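Local structure of CDP-4-keto-6-deoxy-D-glucose-3-dehydrase (Yersinia pseudotuberculosis, 3BB8) at residues Thr82-Ser85 against Gly86-Asn90; Phe216-Lys220 against His221-Gly225; Ile240-Ser243 against Phe244-Gly248. The protein acts as a pyridoxal phosphate-dependent dehydrase on CDP-4-keto-6-deoxy-D-glucose, probably removing its C3 hydroxyl during the synthesis of a lipopolysaccharide sugar. The protein carries 1 engineered substitution. One frame throughout, in Å; residues are numbered along the deposited sequence.

Contact 1: Thr82-Ser85 against Gly86-Asn90. With PLP (pyridoxal-5'-phosphate), chain C.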
loop_
_atom_site.group_PDB
_atom_site.type_symbol
_atom_site.label_atom_id
_atom_site.label_comp_id
_atom_site.label_asym_id
_atom_site.label_seq_id
_atom_site.Cartn_x
_atom_site.Cartn_y
_atom_site.Cartn_z
ATOM N N THR A 82 10.942 0.432 3.664
ATOM C CA THR A 82 10.250 0.540 2.399
ATOM C C THR A 82 8.750 0.400 2.604
ATOM O O THR A 82 8.295 -0.205 3.580
ATOM C CB THR A 82 10.712 -0.521 1.383
ATOM O OG1 THR A 82 10.550 -1.835 1.939
ATOM C CG2 THR A 82 12.172 -0.283 1.001
ATOM N N THR A 83 7.984 0.976 1.683
ATOM C CA THR A 83 6.529 0.910 1.747
ATOM C C THR A 83 5.951 0.952 0.324
ATOM O O THR A 83 6.705 1.068 -0.637
ATOM C CB THR A 83 5.976 2.043 2.638
ATOM O OG1 THR A 83 4.556 1.913 2.743
ATOM C CG2 THR A 83 6.345 3.398 2.082
ATOM N N THR A 84 4.628 0.860 0.183
ATOM C CA THR A 84 4.001 0.791 -1.143
ATOM C C THR A 84 4.128 1.978 -2.095
ATOM O O THR A 84 4.054 1.803 -3.307
ATOM C CB THR A 84 2.498 0.495 -1.037
ATOM O OG1 THR A 84 1.793 1.729 -0.861
ATOM C CG2 THR A 84 2.209 -0.440 0.152
ATOM N N SER A 85 4.312 3.179 -1.560
ATOM C CA SER A 85 4.388 4.356 -2.398
ATOM C C SER A 85 4.835 5.544 -1.573
ATOM O O SER A 85 4.937 5.461 -0.351
ATOM C CB SER A 85 2.992 4.665 -2.968
ATOM O OG SER A 85 2.072 4.961 -1.918
ATOM N N GLY A 86 5.072 6.663 -2.252
ATOM C CA GLY A 86 5.453 7.863 -1.544
ATOM C C GLY A 86 4.286 8.301 -0.667
ATOM O O GLY A 86 4.490 8.781 0.462
ATOM N N SER A 87 3.062 8.142 -1.174
ATOM C CA SER A 87 1.877 8.527 -0.406
ATOM C C SER A 87 1.791 7.659 0.860
ATOM O O SER A 87 1.474 8.142 1.939
ATOM C CB SER A 87 0.603 8.342 -1.243
ATOM O OG SER A 87 0.638 9.103 -2.439
ATOM N N SER A 88 2.077 6.368 0.726
ATOM C CA SER A 88 2.023 5.494 1.897
ATOM C C SER A 88 3.118 5.896 2.884
ATOM O O SER A 88 2.921 5.821 4.096
ATOM C CB SER A 88 2.199 4.030 1.490
ATOM O OG SER A 88 1.074 3.589 0.765
ATOM N N ALA A 89 4.268 6.319 2.364
ATOM C CA ALA A 89 5.358 6.739 3.234
ATOM C C ALA A 89 4.880 7.927 4.062
ATOM O O ALA A 89 5.033 7.934 5.290
ATOM C CB ALA A 89 6.592 7.117 2.410
ATOM N N ASN A 90 4.292 8.924 3.398
ATOM C CA ASN A 90 3.776 10.100 4.105
ATOM C C ASN A 90 2.752 9.663 5.153
ATOM O O ASN A 90 2.755 10.169 6.279
ATOM C CB ASN A 90 3.121 11.092 3.135
ATOM C CG ASN A 90 4.141 11.926 2.360
ATOM O OD1 ASN A 90 3.812 12.562 1.360
ATOM N ND2 ASN A 90 5.373 11.931 2.824
HETATM N N1 PLP C . 4.414 13.989 -2.372
HETATM C C2 PLP C . 4.928 14.574 -3.518
HETATM C C2A PLP C . 5.396 16.020 -3.423
HETATM C C3 PLP C . 5.005 13.820 -4.727
HETATM O O3 PLP C . 5.495 14.353 -5.867
HETATM C C4 PLP C . 4.549 12.434 -4.753
HETATM C C4A PLP C . 4.686 11.642 -6.099
HETATM C C5 PLP C . 4.017 11.890 -3.537
HETATM C C6 PLP C . 3.970 12.718 -2.349
HETATM C C5A PLP C . 3.490 10.504 -3.326
HETATM O O4P PLP C . 4.137 9.547 -4.038
HETATM P P PLP C . 3.434 8.326 -4.811
HETATM O O1P PLP C . 4.523 7.293 -5.018
HETATM O O2P PLP C . 2.928 8.959 -6.235
HETATM O O3P PLP C . 2.250 7.796 -3.994
#
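Ser85 caps the first turn of helix 86-96 by accepting from Ser88 N. This is an N-cap at the phosphate-binding end of the cofactor site in an aspartate aminotransferase fold. From the Ser85 backbone, CB comes first and packs 3.4 Å from PLP O3P. The next atom, OG, sits between the backbone N and the carbonyl carbon (chi1 63°). There it takes the Ser88 N-H at 3.0 Å, with an N-H...O angle of 157°. OG also hydrogen-bonds to the backbone O of Asn288 of the second subunit, so the cap lies at the dimer interface. The Ser85 carbonyl starts the helical bonding, accepting from Ala89 N.

The phosphate meets the helix start. Gly86 N donates to PLP O1P at 2.9 Å, and Gly86 lies close against the phosphate. Ser87 gives O3P two hydrogen bonds, one from its N and one from its OG. The helix dipole would probably favour the anion here. At the end of strand 79-83, Thr83 CG2 lies 3.7 Å from Ala89 CB, while its OG1 is bonded to Leu289 O. Thr84 OG1 and Ser88 OG share a short hydrogen bond of 2.6 Å.

Contact 2: Phe216-Lys220 against His221-Gly225; sequences FYPAK and HITMG. Engineered in segment 216-220: Lys220 (natural residue His). With PLP (pyridoxal-5'-phosphate), chain C.
Phe216 O takes two hydrogen bonds of unlike geometry from consecutive residues, one donor in its carbonyl plane and the other above it. Met224 N donates to Phe216 O at 3.0 Å, in the plane and on a lone pair. Thr223 OG1 reaches the same Phe216 O at 2.8 Å, but 39° out of the plane. The hydroxyl arrives there because Thr223 OG1 stands opposite its own backbone N (chi1 -174°). The same OG1 accepts from Gly225 N at 2.9 Å, which makes an ST turn. Thr223 OG1 thus donates to one half of the loop and accepts within its own. Gly225 has a positive phi, a backbone shape that favours glycine.

The Phe216 side chain lies alongside two others, all pointing the same way. Ile222 CG1 packs 3.7 Å from Phe216 CD2. On the Met224 side, SD is 4.9 Å from the ring centroid and approaches obliquely, a Met-aromatic contact. The exact place of the Met224 methyl is doubtful. The Phe67 ring also meets the Phe216 ring. Ile222 packs against helix 293-323 as well.

A type I turn from Tyr217 to Lys220 leads the chain round toward the cofactor. Tyr217 CB lies 3.7 Å from PLP O1P. The Tyr217 ring meets Trp247 of the second subunit edge-to-face. Lys220 is engineered; the natural residue is His. Its chain bends at chi2 (77°), then runs extended to the cofactor. Its NZ is covalently bonded to PLP C4A at 1.3 Å, consistent with a Schiff base. Asp194 and Ser215 lie close to this side chain. A loop following a strand and carrying a lysine joined to pyridoxal phosphate resembles the internal-aldimine site of fold type I PLP enzymes, though here the lysine is the engineered residue.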
loop_
_atom_site.group_PDB
_atom_site.type_symbol
_atom_site.label_atom_id
_atom_site.label_comp_id
_atom_site.label_asym_id
_atom_site.label_seq_id
_atom_site.Cartn_x
_atom_site.Cartn_y
_atom_site.Cartn_z
ATOM N N PHE A 216 8.924 6.135 -5.212
ATOM C CA PHE A 216 9.583 5.443 -6.319
ATOM C C PHE A 216 8.635 5.188 -7.484
ATOM O O PHE A 216 8.730 4.165 -8.172
ATOM C CB PHE A 216 10.199 4.123 -5.850
ATOM C CG PHE A 216 11.105 4.275 -4.676
ATOM C CD1 PHE A 216 10.987 3.423 -3.578
ATOM C CD2 PHE A 216 12.055 5.285 -4.643
ATOM C CE1 PHE A 216 11.809 3.582 -2.458
ATOM C CE2 PHE A 216 12.882 5.452 -3.524
ATOM C CZ PHE A 216 12.755 4.597 -2.432
ATOM N N TYR A 217 7.697 6.114 -7.667
ATOM C CA TYR A 217 6.749 6.070 -8.774
ATOM C C TYR A 217 7.638 6.361 -10.014
ATOM O O TYR A 217 8.653 7.048 -9.900
ATOM C CB TYR A 217 5.691 7.162 -8.569
ATOM C CG TYR A 217 4.577 7.135 -9.579
ATOM C CD1 TYR A 217 3.687 6.066 -9.628
ATOM C CD2 TYR A 217 4.450 8.142 -10.532
ATOM C CE1 TYR A 217 2.707 5.993 -10.601
ATOM C CE2 TYR A 217 3.471 8.078 -11.509
ATOM C CZ TYR A 217 2.607 7.000 -11.538
ATOM O OH TYR A 217 1.649 6.913 -12.520
ATOM N N PRO A 218 7.273 5.853 -11.203
ATOM C CA PRO A 218 8.105 6.095 -12.395
ATOM C C PRO A 218 8.549 7.528 -12.703
ATOM O O PRO A 218 9.606 7.742 -13.297
ATOM C CB PRO A 218 7.278 5.483 -13.522
ATOM C CG PRO A 218 6.593 4.311 -12.813
ATOM C CD PRO A 218 6.133 4.977 -11.524
ATOM N N ALA A 219 7.756 8.507 -12.292
ATOM C CA ALA A 219 8.088 9.898 -12.558
ATOM C C ALA A 219 9.179 10.435 -11.639
ATOM O O ALA A 219 9.778 11.477 -11.921
ATOM C CB ALA A 219 6.825 10.760 -12.430
ATOM N N LYS A 220 9.453 9.720 -10.552
ATOM C CA LYS A 220 10.441 10.184 -9.585
ATOM C C LYS A 220 11.922 9.839 -9.895
ATOM O O LYS A 220 12.228 9.166 -10.877
ATOM C CB LYS A 220 10.004 9.719 -8.179
ATOM C CG LYS A 220 9.007 10.701 -7.443
ATOM C CD LYS A 220 7.514 10.679 -7.901
ATOM C CE LYS A 220 6.743 11.946 -7.397
ATOM N NZ LYS A 220 5.194 12.009 -7.282
ATOM N N HIS A 221 12.844 10.324 -9.067
ATOM C CA HIS A 221 14.274 10.087 -9.289
ATOM C C HIS A 221 14.658 8.653 -9.649
ATOM O O HIS A 221 15.357 8.431 -10.639
ATOM C CB HIS A 221 15.055 10.584 -8.085
ATOM C CG HIS A 221 14.977 12.068 -7.909
ATOM N ND1 HIS A 221 15.831 12.938 -8.549
ATOM C CD2 HIS A 221 14.117 12.838 -7.201
ATOM C CE1 HIS A 221 15.503 14.180 -8.241
ATOM N NE2 HIS A 221 14.465 14.147 -7.424
ATOM N N ILE A 222 14.219 7.680 -8.851
ATOM C CA ILE A 222 14.482 6.273 -9.157
ATOM C C ILE A 222 13.140 5.583 -8.999
ATOM O O ILE A 222 12.272 6.091 -8.293
ATOM C CB ILE A 222 15.527 5.631 -8.200
ATOM C CG1 ILE A 222 15.016 5.632 -6.755
ATOM C CG2 ILE A 222 16.848 6.363 -8.329
ATOM C CD1 ILE A 222 15.965 4.971 -5.764
ATOM N N THR A 223 12.959 4.429 -9.631
ATOM C CA THR A 223 11.665 3.767 -9.546
ATOM C C THR A 223 11.618 2.268 -9.208
ATOM O O THR A 223 12.595 1.532 -9.383
ATOM C CB THR A 223 10.910 3.965 -10.865
ATOM O OG1 THR A 223 9.580 3.440 -10.758
ATOM C CG2 THR A 223 11.644 3.242 -11.984
ATOM N N MET A 224 10.464 1.825 -8.720
ATOM C CA MET A 224 10.192 0.400 -8.575
ATOM C C MET A 224 8.882 -0.009 -9.242
ATOM O O MET A 224 8.284 -1.024 -8.887
ATOM C CB MET A 224 9.975 0.041 -7.103
ATOM C CG MET A 224 11.189 0.282 -6.221
ATOM S SD MET A 224 10.951 -0.308 -4.534
ATOM C CE MET A 224 12.231 0.601 -3.672
ATOM N N GLY A 225 8.442 0.790 -10.208
ATOM C CA GLY A 225 7.027 0.921 -10.504
ATOM C C GLY A 225 6.181 1.659 -9.485
ATOM O O GLY A 225 5.757 2.790 -9.719
HETATM N N1 PLP C . 4.414 13.989 -2.372
HETATM C C2 PLP C . 4.928 14.574 -3.518
HETATM C C2A PLP C . 5.396 16.020 -3.423
HETATM C C3 PLP C . 5.005 13.820 -4.727
HETATM O O3 PLP C . 5.495 14.353 -5.867
HETATM C C4 PLP C . 4.549 12.434 -4.753
HETATM C C4A PLP C . 4.686 11.642 -6.099
HETATM C C5 PLP C . 4.017 11.890 -3.537
HETATM C C6 PLP C . 3.970 12.718 -2.349
HETATM C C5A PLP C . 3.490 10.504 -3.326
HETATM O O4P PLP C . 4.137 9.547 -4.038
HETATM P P PLP C . 3.434 8.326 -4.811
HETATM O O1P PLP C . 4.523 7.293 -5.018
HETATM O O2P PLP C . 2.928 8.959 -6.235
HETATM O O3P PLP C . 2.250 7.796 -3.994
#

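Contact 3: Ile240-Ser243 against Phe244-Gly248. With PLP (pyridoxal-5'-phosphate), chain E.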
loop_
_atom_site.group_PDB
_atom_site.type_symbol
_atom_site.label_atom_id
_atom_site.label_comp_id
_atom_site.label_asym_id
_atom_site.label_seq_id
_atom_site.Cartn_x
_atom_site.Cartn_y
_atom_site.Cartn_z
ATOM N N ILE A 240 8.152 2.387 15.735
ATOM C CA ILE A 240 6.740 2.738 15.646
ATOM C C ILE A 240 6.263 2.559 14.195
ATOM O O ILE A 240 5.258 1.890 13.953
ATOM C CB ILE A 240 6.487 4.209 16.103
ATOM C CG1 ILE A 240 6.456 4.302 17.634
ATOM C CG2 ILE A 240 5.136 4.701 15.602
ATOM C CD1 ILE A 240 7.633 3.687 18.329
ATOM N N ILE A 241 7.003 3.146 13.247
ATOM C CA ILE A 241 6.682 3.090 11.814
ATOM C C ILE A 241 6.469 1.663 11.343
ATOM O O ILE A 241 5.428 1.336 10.763
ATOM C CB ILE A 241 7.833 3.658 10.923
ATOM C CG1 ILE A 241 8.315 5.001 11.458
ATOM C CG2 ILE A 241 7.358 3.811 9.466
ATOM C CD1 ILE A 241 7.315 6.087 11.373
ATOM N N GLU A 242 7.486 0.832 11.569
ATOM C CA GLU A 242 7.469 -0.576 11.168
ATOM C C GLU A 242 6.230 -1.309 11.683
ATOM O O GLU A 242 5.642 -2.130 10.975
ATOM C CB GLU A 242 8.739 -1.266 11.672
ATOM C CG GLU A 242 8.933 -2.691 11.158
ATOM C CD GLU A 242 10.348 -3.204 11.400
ATOM O OE1 GLU A 242 10.814 -3.131 12.559
ATOM O OE2 GLU A 242 10.993 -3.681 10.437
ATOM N N SER A 243 5.843 -1.006 12.919
ATOM C CA SER A 243 4.671 -1.620 13.530
ATOM C C SER A 243 3.413 -1.232 12.746
ATOM O O SER A 243 2.580 -2.084 12.423
ATOM C CB SER A 243 4.543 -1.162 14.981
ATOM O OG SER A 243 3.358 -1.666 15.573
ATOM N N PHE A 244 3.280 0.054 12.445
ATOM C CA PHE A 244 2.131 0.541 11.688
ATOM C C PHE A 244 2.108 -0.078 10.285
ATOM O O PHE A 244 1.048 -0.421 9.756
ATOM C CB PHE A 244 2.186 2.055 11.583
ATOM C CG PHE A 244 1.588 2.768 12.760
ATOM C CD1 PHE A 244 0.219 2.704 13.007
ATOM C CD2 PHE A 244 2.387 3.544 13.601
ATOM C CE1 PHE A 244 -0.354 3.405 14.075
ATOM C CE2 PHE A 244 1.822 4.251 14.671
ATOM C CZ PHE A 244 0.449 4.180 14.906
ATOM N N ARG A 245 3.286 -0.236 9.694
ATOM C CA ARG A 245 3.368 -0.818 8.370
ATOM C C ARG A 245 3.026 -2.299 8.424
ATOM O O ARG A 245 2.374 -2.827 7.530
ATOM C CB ARG A 245 4.775 -0.648 7.774
ATOM C CG ARG A 245 4.862 -1.157 6.336
ATOM C CD ARG A 245 6.301 -1.332 5.854
ATOM N NE ARG A 245 7.016 -2.377 6.579
ATOM C CZ ARG A 245 8.336 -2.569 6.511
ATOM N NH1 ARG A 245 9.100 -1.788 5.745
ATOM N NH2 ARG A 245 8.898 -3.536 7.222
ATOM N N ASP A 246 3.461 -2.962 9.486
ATOM C CA ASP A 246 3.226 -4.386 9.626
ATOM C C ASP A 246 2.046 -4.827 10.508
ATOM O O ASP A 246 2.229 -5.510 11.513
ATOM C CB ASP A 246 4.522 -5.061 10.096
ATOM C CG ASP A 246 5.722 -4.734 9.203
ATOM O OD1 ASP A 246 5.533 -4.341 8.028
ATOM O OD2 ASP A 246 6.870 -4.884 9.671
ATOM N N TRP A 247 0.836 -4.449 10.103
ATOM C CA TRP A 247 -0.411 -4.807 10.780
ATOM C C TRP A 247 -0.561 -4.233 12.176
ATOM O O TRP A 247 -1.474 -4.605 12.922
ATOM C CB TRP A 247 -0.570 -6.336 10.838
ATOM C CG TRP A 247 -0.527 -7.047 9.497
ATOM C CD1 TRP A 247 -1.516 -7.082 8.547
ATOM C CD2 TRP A 247 0.567 -7.817 8.963
ATOM N NE1 TRP A 247 -1.102 -7.827 7.457
ATOM C CE2 TRP A 247 0.169 -8.287 7.687
ATOM C CE3 TRP A 247 1.841 -8.156 9.439
ATOM C CZ2 TRP A 247 1.005 -9.078 6.881
ATOM C CZ3 TRP A 247 2.680 -8.953 8.633
ATOM C CH2 TRP A 247 2.252 -9.402 7.367
ATOM N N GLY A 248 0.318 -3.303 12.523
ATOM C CA GLY A 248 0.269 -2.712 13.845
ATOM C C GLY A 248 0.736 -3.689 14.912
ATOM O O GLY A 248 0.448 -3.505 16.096
HETATM N N1 PLP E . -8.413 -9.983 7.029
HETATM C C2 PLP E . -8.176 -11.315 7.310
HETATM C C2A PLP E . -9.288 -12.104 8.008
HETATM C C3 PLP E . -6.926 -11.899 6.942
HETATM O O3 PLP E . -6.642 -13.196 7.199
HETATM C C4 PLP E . -5.909 -11.089 6.269
HETATM C C4A PLP E . -4.581 -11.780 5.863
HETATM C C5 PLP E . -6.209 -9.718 6.019
HETATM C C6 PLP E . -7.498 -9.195 6.421
HETATM C C5A PLP E . -5.323 -8.706 5.354
HETATM O O4P PLP E . -4.475 -9.214 4.423
HETATM P P PLP E . -2.934 -8.821 4.261
HETATM O O1P PLP E . -2.552 -9.184 2.860
HETATM O O2P PLP E . -2.152 -9.737 5.377
HETATM O O3P PLP E . -2.735 -7.315 4.558
#
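Glu242 and Arg245 both send CG to the side opposite the backbone N (chi1 -172° and -176°), and Asp246 turns its CG beside its own N (chi1 -53°). These torsions, with a bend at chi3 of Arg245, bring the three charged ends together at the end of helix 235-245. Arg245 NE meets Asp246 OD1 at 2.9 Å. This salt bridge is a nearly straight hydrogen bond on the syn side of OD1, though tilted from the carboxylate plane, with Asp246 lying at the guanidinium edge. Glu242 OE2 is 3.8 Å from Arg245 NH2 and well out of the guanidinium plane. That pair is long and purely electrostatic. Glu242 OE1 makes a salt bridge to Lys238. The carboxylates of Glu242 and Asp246 come within 4.4 Å, from OE2 to OD2, a like-charge approach that Arg245 and Lys238 probably ease.

Asp246 N closes the last helical turn on Glu242 O at 2.8 Å, and Asp246 is the first residue to leave helical geometry. Trp247 and Gly248 follow with positive phi. This stretch carries the indole into the second subunit's cofactor site. There Trp247 NE1 donates to PLP O2P at 3.0 Å. A weaker bond runs from the same nitrogen to O3P. The phosphate lies at the edge of the indole, in its plane.

On another side of the helix, Ile240 CG2 meets the edge of the Phe244 ring, 3.5 Å from CE2. His284 stacks on that ring. Phe244 also rests on Leu92 and Thr95 of helix 86-96. Arg245 touches Leu81 of strand 79-83, and its NH1 bonds to Thr82 O.

Overall arrangement
All three contacts are mainly buried. Contacts 1 and 2 lie deepest, with centres about 10 and 9 Å from the chain centre. Contact 3 is farther out, about 21 Å, yet is also mostly buried; partly exposed residues occur in contacts 2 and 3. Contacts 1 and 2 share one PLP but do not touch. Contact 1 offers the phosphate a helix start and small hydroxyls; contact 2 is an irregular loop that holds the covalent link. Contact 3 is a helix end with a charge network and serves the other PLP, that of the second subunit. It touches contact 1 through the end of strand 79-83. Contacts 2 and 3 stay about 10 Å apart at their nearest atoms within the chain.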